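Side-chain contacts in mediator of RNA polymerase II transcription subunit 6 (Schizosaccharomyces pombe, PDB 4H61), which serves as a subunit of Mediator, the coactivator complex that relays signals from gene-specific regulators to the RNA polymerase II transcription machinery: residues P14-S19 with V28-S33; G21-E26 with F82-Q87; V102-V105 with I110-A113. One frame throughout, in Å; residues are numbered along the deposited sequence.

Interaction 1 (P14-S19 with V28-S33)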
loop_
_atom_site.group_PDB
_atom_site.type_symbol
_atom_site.label_atom_id
_atom_site.label_comp_id
_atom_site.label_asym_id
_atom_site.label_seq_id
_atom_site.Cartn_x
_atom_site.Cartn_y
_atom_site.Cartn_z
ATOM N N PRO A 14 18.689 -6.236 4.182
ATOM C CA PRO A 14 19.137 -5.970 5.562
ATOM C C PRO A 14 19.992 -4.709 5.698
ATOM O O PRO A 14 19.961 -4.056 6.744
ATOM C CB PRO A 14 19.984 -7.202 5.899
ATOM C CG PRO A 14 19.500 -8.268 4.988
ATOM C CD PRO A 14 19.111 -7.570 3.716
ATOM N N GLU A 15 20.736 -4.373 4.647
ATOM C CA GLU A 15 21.645 -3.228 4.668
ATOM C C GLU A 15 20.901 -1.895 4.701
ATOM O O GLU A 15 21.464 -0.869 5.077
ATOM C CB GLU A 15 22.618 -3.279 3.478
ATOM C CG GLU A 15 21.957 -3.337 2.093
ATOM C CD GLU A 15 21.590 -4.755 1.646
ATOM O OE1 GLU A 15 21.338 -5.617 2.514
ATOM O OE2 GLU A 15 21.551 -5.006 0.419
ATOM N N TRP A 16 19.633 -1.916 4.305
ATOM C CA TRP A 16 18.791 -0.728 4.363
ATOM C C TRP A 16 18.180 -0.618 5.757
ATOM O O TRP A 16 18.097 0.469 6.334
ATOM C CB TRP A 16 17.690 -0.818 3.304
ATOM C CG TRP A 16 16.890 0.438 3.097
ATOM C CD1 TRP A 16 17.080 1.378 2.127
ATOM C CD2 TRP A 16 15.752 0.874 3.857
ATOM N NE1 TRP A 16 16.139 2.377 2.240
ATOM C CE2 TRP A 16 15.312 2.089 3.293
ATOM C CE3 TRP A 16 15.068 0.357 4.960
ATOM C CZ2 TRP A 16 14.220 2.796 3.797
ATOM C CZ3 TRP A 16 13.983 1.062 5.461
ATOM C CH2 TRP A 16 13.570 2.267 4.878
ATOM N N VAL A 17 17.761 -1.760 6.294
ATOM C CA VAL A 17 17.136 -1.820 7.607
ATOM C C VAL A 17 18.070 -1.295 8.692
ATOM O O VAL A 17 17.660 -0.499 9.540
ATOM C CB VAL A 17 16.700 -3.257 7.954
ATOM C CG1 VAL A 17 16.101 -3.310 9.352
ATOM C CG2 VAL A 17 15.703 -3.769 6.924
ATOM N N GLN A 18 19.324 -1.737 8.658
ATOM C CA GLN A 18 20.325 -1.273 9.613
ATOM C C GLN A 18 20.580 0.222 9.450
ATOM O O GLN A 18 20.725 0.948 10.431
ATOM C CB GLN A 18 21.625 -2.060 9.454
ATOM C CG GLN A 18 21.554 -3.492 9.966
ATOM C CD GLN A 18 22.846 -4.260 9.735
ATOM O OE1 GLN A 18 23.490 -4.115 8.692
ATOM N NE2 GLN A 18 23.234 -5.077 10.710
ATOM N N SER A 19 20.614 0.675 8.201
ATOM C CA SER A 19 20.837 2.082 7.885
ATOM C C SER A 19 19.734 3.002 8.424
ATOM O O SER A 19 19.961 4.196 8.622
ATOM C CB SER A 19 20.976 2.255 6.368
ATOM O OG SER A 19 21.201 3.607 6.013
ATOM N N VAL A 28 8.241 1.790 6.759
ATOM C CA VAL A 28 8.051 0.509 6.078
ATOM C C VAL A 28 7.711 0.645 4.579
ATOM O O VAL A 28 8.196 -0.121 3.749
ATOM C CB VAL A 28 6.993 -0.357 6.791
ATOM C CG1 VAL A 28 5.671 0.367 6.852
ATOM C CG2 VAL A 28 6.831 -1.693 6.093
ATOM N N LEU A 29 6.900 1.636 4.235
ATOM C CA LEU A 29 6.502 1.862 2.850
ATOM C C LEU A 29 7.699 2.283 2.015
ATOM O O LEU A 29 7.754 2.010 0.819
ATOM C CB LEU A 29 5.419 2.942 2.783
ATOM C CG LEU A 29 4.090 2.591 2.119
ATOM C CD1 LEU A 29 3.830 1.098 2.199
ATOM C CD2 LEU A 29 2.935 3.384 2.749
ATOM N N GLU A 30 8.659 2.956 2.639
ATOM C CA GLU A 30 9.853 3.369 1.916
ATOM C C GLU A 30 10.691 2.138 1.611
ATOM O O GLU A 30 11.266 2.015 0.527
ATOM C CB GLU A 30 10.662 4.370 2.735
ATOM C CG GLU A 30 11.821 4.987 1.971
ATOM C CD GLU A 30 12.327 6.254 2.624
ATOM O OE1 GLU A 30 11.509 6.956 3.262
ATOM O OE2 GLU A 30 13.540 6.545 2.507
ATOM N N TYR A 31 10.748 1.233 2.584
ATOM C CA TYR A 31 11.400 -0.059 2.428
ATOM C C TYR A 31 10.802 -0.775 1.230
ATOM O O TYR A 31 11.517 -1.243 0.334
ATOM C CB TYR A 31 11.166 -0.891 3.689
ATOM C CG TYR A 31 11.890 -2.219 3.749
ATOM C CD1 TYR A 31 13.238 -2.321 3.424
ATOM C CD2 TYR A 31 11.227 -3.367 4.172
ATOM C CE1 TYR A 31 13.903 -3.540 3.503
ATOM C CE2 TYR A 31 11.882 -4.587 4.257
ATOM C CZ TYR A 31 13.218 -4.670 3.921
ATOM O OH TYR A 31 13.861 -5.889 4.004
ATOM N N PHE A 32 9.477 -0.842 1.227
ATOM C CA PHE A 32 8.733 -1.501 0.170
ATOM C C PHE A 32 9.096 -0.910 -1.186
ATOM O O PHE A 32 9.135 -1.622 -2.183
ATOM C CB PHE A 32 7.227 -1.367 0.439
ATOM C CG PHE A 32 6.367 -2.111 -0.538
ATOM C CD1 PHE A 32 6.113 -3.463 -0.365
ATOM C CD2 PHE A 32 5.806 -1.452 -1.630
ATOM C CE1 PHE A 32 5.323 -4.150 -1.267
ATOM C CE2 PHE A 32 5.013 -2.127 -2.546
ATOM C CZ PHE A 32 4.771 -3.480 -2.372
ATOM N N SER A 33 9.392 0.390 -1.209
ATOM C CA SER A 33 9.730 1.094 -2.454
ATOM C C SER A 33 11.013 0.628 -3.135
ATOM O O SER A 33 11.176 0.809 -4.340
ATOM C CB SER A 33 9.811 2.594 -2.209
ATOM O OG SER A 33 8.544 3.082 -1.816
#
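The indole of W16 lies with one face over the backbone of Y31, whose CA sits 4.0 Å above the ring plane, displaced toward the rim, while E30 CG approaches the same indole obliquely at CZ2, 3.7 Å away. The phenol of Y31 is met obliquely too, by W16 CE3 at its CD1. These are two short helices joined by a loop and packed nearly antiparallel (151°), 14-19 against 28-33, their axes 11.0 Å apart, a separation that large rings can bridge. W16 reaches across because CG is anti to the backbone N (chi1 -170°), which sends the indole out toward the second helix. Its six-membered ring is inclined 34° to that of Y31, with centroids 5.5 Å apart. E30 suits its place because its methylene carbons lie along the indole at CZ2. With the indole cut back to an alanine, a gap would probably open between the helices, leaving Y31 CB and E30 CG without their aromatic neighbour. Y31 suits a buried place because its hydroxyl is satisfied by M13 N and E108 O, and the same ring receives V17, whose CG2 lies 3.9 Å from Y31 CE1.

Interaction 2 (G21-E26 with F82-Q87)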
loop_
_atom_site.group_PDB
_atom_site.type_symbol
_atom_site.label_atom_id
_atom_site.label_comp_id
_atom_site.label_asym_id
_atom_site.label_seq_id
_atom_site.Cartn_x
_atom_site.Cartn_y
_atom_site.Cartn_z
ATOM N N GLY A 21 17.754 2.122 11.245
ATOM C CA GLY A 21 17.495 1.818 12.643
ATOM C C GLY A 21 16.313 0.892 12.870
ATOM O O GLY A 21 15.627 0.985 13.893
ATOM N N GLY A 22 16.075 -0.002 11.913
ATOM C CA GLY A 22 15.012 -0.988 12.026
ATOM C C GLY A 22 13.704 -0.539 11.407
ATOM O O GLY A 22 13.474 0.654 11.197
ATOM N N LEU A 23 12.831 -1.496 11.117
ATOM C CA LEU A 23 11.566 -1.174 10.469
ATOM C C LEU A 23 10.576 -0.544 11.431
ATOM O O LEU A 23 10.428 -0.981 12.572
ATOM C CB LEU A 23 10.940 -2.412 9.819
ATOM C CG LEU A 23 11.651 -2.992 8.596
ATOM C CD1 LEU A 23 10.783 -4.053 7.926
ATOM C CD2 LEU A 23 12.026 -1.883 7.617
ATOM N N ARG A 24 9.902 0.492 10.949
ATOM C CA ARG A 24 8.828 1.133 11.687
ATOM C C ARG A 24 7.726 1.495 10.700
ATOM O O ARG A 24 7.991 1.663 9.507
ATOM C CB ARG A 24 9.345 2.386 12.403
ATOM C CG ARG A 24 10.266 2.098 13.587
ATOM C CD ARG A 24 11.035 3.338 14.051
ATOM N NE ARG A 24 12.126 3.698 13.146
ATOM C CZ ARG A 24 12.120 4.761 12.344
ATOM N NH1 ARG A 24 11.078 5.584 12.334
ATOM N NH2 ARG A 24 13.162 5.005 11.555
ATOM N N THR A 25 6.494 1.603 11.195
ATOM C CA THR A 25 5.359 2.048 10.387
ATOM C C THR A 25 5.712 3.335 9.646
ATOM O O THR A 25 5.318 3.537 8.497
ATOM C CB THR A 25 4.116 2.292 11.268
ATOM O OG1 THR A 25 3.735 1.066 11.902
ATOM C CG2 THR A 25 2.949 2.807 10.440
ATOM N N GLU A 26 6.485 4.182 10.321
ATOM C CA GLU A 26 6.973 5.441 9.773
ATOM C C GLU A 26 7.716 5.278 8.453
ATOM O O GLU A 26 7.655 6.165 7.602
ATOM C CB GLU A 26 7.895 6.140 10.783
ATOM C CG GLU A 26 7.185 6.800 11.964
ATOM C CD GLU A 26 6.750 5.813 13.040
ATOM O OE1 GLU A 26 7.046 4.606 12.907
ATOM O OE2 GLU A 26 6.112 6.249 14.024
ATOM N N PHE A 82 7.364 -6.818 14.081
ATOM C CA PHE A 82 7.540 -7.996 13.232
ATOM C C PHE A 82 6.834 -7.922 11.873
ATOM O O PHE A 82 7.440 -8.244 10.850
ATOM C CB PHE A 82 7.155 -9.280 13.975
ATOM C CG PHE A 82 8.209 -9.765 14.934
ATOM C CD1 PHE A 82 9.424 -9.102 15.047
ATOM C CD2 PHE A 82 7.991 -10.889 15.718
ATOM C CE1 PHE A 82 10.397 -9.545 15.929
ATOM C CE2 PHE A 82 8.962 -11.340 16.601
ATOM C CZ PHE A 82 10.167 -10.666 16.705
ATOM N N LEU A 83 5.569 -7.516 11.842
ATOM C CA LEU A 83 4.902 -7.448 10.553
ATOM C C LEU A 83 4.120 -6.180 10.243
ATOM O O LEU A 83 3.638 -5.481 11.132
ATOM C CB LEU A 83 4.064 -8.705 10.255
ATOM C CG LEU A 83 2.736 -9.092 10.912
ATOM C CD1 LEU A 83 1.641 -8.067 10.728
ATOM C CD2 LEU A 83 2.279 -10.399 10.305
ATOM N N TRP A 84 4.015 -5.910 8.945
ATOM C CA TRP A 84 3.100 -4.920 8.416
ATOM C C TRP A 84 2.532 -5.536 7.155
ATOM O O TRP A 84 3.207 -6.327 6.493
ATOM C CB TRP A 84 3.830 -3.628 8.076
ATOM C CG TRP A 84 4.324 -2.891 9.266
ATOM C CD1 TRP A 84 3.693 -1.870 9.920
ATOM C CD2 TRP A 84 5.557 -3.111 9.958
ATOM N NE1 TRP A 84 4.462 -1.439 10.975
ATOM C CE2 TRP A 84 5.610 -2.186 11.021
ATOM C CE3 TRP A 84 6.621 -4.002 9.783
ATOM C CZ2 TRP A 84 6.685 -2.125 11.903
ATOM C CZ3 TRP A 84 7.686 -3.940 10.657
ATOM C CH2 TRP A 84 7.712 -3.008 11.705
ATOM N N VAL A 85 1.289 -5.196 6.833
ATOM C CA VAL A 85 0.657 -5.704 5.625
ATOM C C VAL A 85 0.288 -4.559 4.699
ATOM O O VAL A 85 -0.359 -3.590 5.115
ATOM C CB VAL A 85 -0.595 -6.529 5.943
ATOM C CG1 VAL A 85 -1.295 -6.953 4.650
ATOM C CG2 VAL A 85 -0.226 -7.738 6.781
ATOM N N ILE A 86 0.699 -4.684 3.440
ATOM C CA ILE A 86 0.551 -3.616 2.461
ATOM C C ILE A 86 -0.376 -4.052 1.348
ATOM O O ILE A 86 -0.333 -5.204 0.924
ATOM C CB ILE A 86 1.919 -3.243 1.865
ATOM C CG1 ILE A 86 2.836 -2.702 2.964
ATOM C CG2 ILE A 86 1.771 -2.231 0.745
ATOM C CD1 ILE A 86 4.238 -2.456 2.508
ATOM N N GLN A 87 -1.219 -3.136 0.882
ATOM C CA GLN A 87 -2.156 -3.438 -0.189
ATOM C C GLN A 87 -1.947 -2.543 -1.400
ATOM O O GLN A 87 -1.898 -1.315 -1.278
ATOM C CB GLN A 87 -3.583 -3.275 0.317
ATOM C CG GLN A 87 -4.619 -3.154 -0.774
ATOM C CD GLN A 87 -6.027 -3.145 -0.217
ATOM O OE1 GLN A 87 -6.401 -4.031 0.552
ATOM N NE2 GLN A 87 -6.817 -2.135 -0.592
#
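W84 meets L23, R24 and T25 with successive parts of its indole. From CB, which points toward the loop, the ring swings out with CG anti to the carbonyl carbon (chi1 -69°). CD1 comes first, 3.5 Å from T25 OG1, and the next atom, NE1, donates its hydrogen to that same hydroxyl oxygen: W84 NE1 to T25 OG1 is 2.8 Å, with 150° at the hydrogen and the oxygen tilted 16° from the ring plane. A threonine suits the place because its oxygen can accept the one polar hydrogen of a buried indole. L23, R24 and T25 belong to the irregular loop joining helix 14-19 to helix 28-33, laid against strand 83-91 of the four-stranded antiparallel sheet; G21, with its positive phi, forms a Schellman motif after the first helix. Farther round the ring, CE2 lies beside the backbone N of T25, and W84 CZ2 is 3.9 Å from R24 CA. CH2 approaches the carbonyl of L23, with W84 CH2 to L23 O at 3.5 Å. At the next corner, CZ3 packs on the leucine, 3.7 Å from L23 CB, and L23 CD1 follows slightly farther from the same carbon.

Interaction 3 (V102-V105 with I110-A113)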
loop_
_atom_site.group_PDB
_atom_site.type_symbol
_atom_site.label_atom_id
_atom_site.label_comp_id
_atom_site.label_asym_id
_atom_site.label_seq_id
_atom_site.Cartn_x
_atom_site.Cartn_y
_atom_site.Cartn_z
ATOM N N VAL A 102 -2.045 -8.084 -2.229
ATOM C CA VAL A 102 -1.533 -7.724 -0.907
ATOM C C VAL A 102 -0.211 -8.420 -0.577
ATOM O O VAL A 102 0.044 -9.539 -1.021
ATOM C CB VAL A 102 -2.592 -7.869 0.239
ATOM C CG1 VAL A 102 -3.942 -8.319 -0.302
ATOM C CG2 VAL A 102 -2.107 -8.787 1.340
ATOM N N TYR A 103 0.639 -7.732 0.178
ATOM C CA TYR A 103 1.991 -8.205 0.433
ATOM C C TYR A 103 2.238 -8.257 1.927
ATOM O O TYR A 103 1.669 -7.472 2.685
ATOM C CB TYR A 103 3.025 -7.262 -0.204
ATOM C CG TYR A 103 2.681 -6.807 -1.609
ATOM C CD1 TYR A 103 1.695 -5.849 -1.826
ATOM C CD2 TYR A 103 3.356 -7.324 -2.718
ATOM C CE1 TYR A 103 1.375 -5.432 -3.096
ATOM C CE2 TYR A 103 3.041 -6.907 -3.999
ATOM C CZ TYR A 103 2.048 -5.956 -4.177
ATOM O OH TYR A 103 1.710 -5.520 -5.435
ATOM N N PHE A 104 3.098 -9.177 2.347
ATOM C CA PHE A 104 3.526 -9.237 3.737
ATOM C C PHE A 104 4.940 -8.704 3.896
ATOM O O PHE A 104 5.812 -8.961 3.069
ATOM C CB PHE A 104 3.446 -10.666 4.266
ATOM C CG PHE A 104 2.042 -11.175 4.401
ATOM C CD1 PHE A 104 0.975 -10.291 4.469
ATOM C CD2 PHE A 104 1.784 -12.537 4.463
ATOM C CE1 PHE A 104 -0.320 -10.752 4.594
ATOM C CE2 PHE A 104 0.489 -13.009 4.591
ATOM C CZ PHE A 104 -0.561 -12.116 4.654
ATOM N N VAL A 105 5.150 -7.932 4.952
ATOM C CA VAL A 105 6.488 -7.543 5.354
ATOM C C VAL A 105 6.723 -8.205 6.701
ATOM O O VAL A 105 6.464 -7.623 7.757
ATOM C CB VAL A 105 6.646 -6.012 5.454
ATOM C CG1 VAL A 105 8.104 -5.643 5.658
ATOM C CG2 VAL A 105 6.115 -5.342 4.199
ATOM N N ILE A 110 9.783 -9.334 2.400
ATOM C CA ILE A 110 8.604 -8.948 1.656
ATOM C C ILE A 110 8.249 -10.019 0.624
ATOM O O ILE A 110 9.120 -10.526 -0.084
ATOM C CB ILE A 110 8.798 -7.594 0.956
ATOM C CG1 ILE A 110 9.395 -6.579 1.930
ATOM C CG2 ILE A 110 7.476 -7.093 0.381
ATOM C CD1 ILE A 110 9.461 -5.162 1.381
ATOM N N TYR A 111 6.966 -10.363 0.561
ATOM C CA TYR A 111 6.454 -11.295 -0.431
ATOM C C TYR A 111 4.943 -11.101 -0.580
ATOM O O TYR A 111 4.292 -10.578 0.329
ATOM C CB TYR A 111 6.787 -12.740 -0.041
ATOM C CG TYR A 111 6.401 -13.118 1.377
ATOM C CD1 TYR A 111 5.117 -13.575 1.674
ATOM C CD2 TYR A 111 7.322 -13.028 2.418
ATOM C CE1 TYR A 111 4.756 -13.925 2.976
ATOM C CE2 TYR A 111 6.970 -13.376 3.722
ATOM C CZ TYR A 111 5.685 -13.824 3.993
ATOM O OH TYR A 111 5.329 -14.168 5.284
ATOM N N MET A 112 4.395 -11.494 -1.730
ATOM C CA MET A 112 2.946 -11.447 -1.955
ATOM C C MET A 112 2.254 -12.440 -1.035
ATOM O O MET A 112 2.743 -13.549 -0.810
ATOM C CB MET A 112 2.594 -11.779 -3.410
ATOM C CG MET A 112 3.268 -10.883 -4.451
ATOM S SD MET A 112 2.934 -11.322 -6.183
ATOM C CE MET A 112 1.143 -11.301 -6.176
ATOM N N ALA A 113 1.119 -12.032 -0.490
ATOM C CA ALA A 113 0.331 -12.912 0.353
ATOM C C ALA A 113 -0.471 -13.771 -0.596
ATOM O O ALA A 113 -0.573 -13.440 -1.779
ATOM C CB ALA A 113 -0.594 -12.090 1.224
#
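F104 and Y111 face one another as a hydrogen-bonded pair of an antiparallel beta hairpin, strands 97-106 and 109-112, and their rings lie on the same side of the sheet with planes 80° apart. The contact between them is uneven: F104 CB sits over the face of the Y111 ring, 4.1 Å from its centroid, whereas Y111 CE1 comes to the edge of the F104 ring near its plane, 3.6 Å from F104 CD2. Y111 can turn its ring in this way because CG stands between the backbone N and the carbonyl carbon (chi1 51°), which folds the phenol back toward the neighbouring strand. One face of F104 receives the methyl of A113, with A113 CB 3.6 Å from the ring centroid in a CH-pi contact; a small residue suits this place, since its CB also meets V102 CG2 at 3.6 Å. Y117 of helix 115-135 meets the same phenyl ring edge-to-face.

V105 and I110 lie side by side on the other side of the sheet, V105 CG1 4.1 Å from I110 CG1. Both are branched at CB and fit a strand well, and Y31 of helix 28-33 packs on both. Toward the hairpin's open end Y103 and M112 also run alongside each other, the flexible thioether chain meeting the tyrosine ring obliquely through CG.

Backbone bonds join the strands: F104 N gives its hydrogen to Y111 O (2.7 Å), Y111 N returns one to F104 O, and A113 N reaches V102 O at 2.8 Å, extending the pairing just past the end of strand 109-112. The polar bonds across the hairpin are thus main-chain N-H to O and fix the register, while the side chains add only apolar and CH-pi contacts.

How the interactions relate
From the N terminus, helix 14-19 turns back through a short loop onto helix 28-33, and interaction 1 closes that turn. The loop itself, 21-26, is carried to strand 83-91 by interaction 2, spanning 55 intervening residues that include helices and the first strand of the sheet; since 28-33 lies within that span, interactions 1 and 2 cross. Interaction 3 comes later in series and closes the tight hairpin 102-105/110-113. Strand 83-91 neighbours strand 97-106, with probable backbone bonds I86 O to Y103 N and W84 O to V105 N, so interactions 2 and 3 share one sheet. Helix 28-33 packs on both strands through F32 and Y31, tying the N-terminal helices to it.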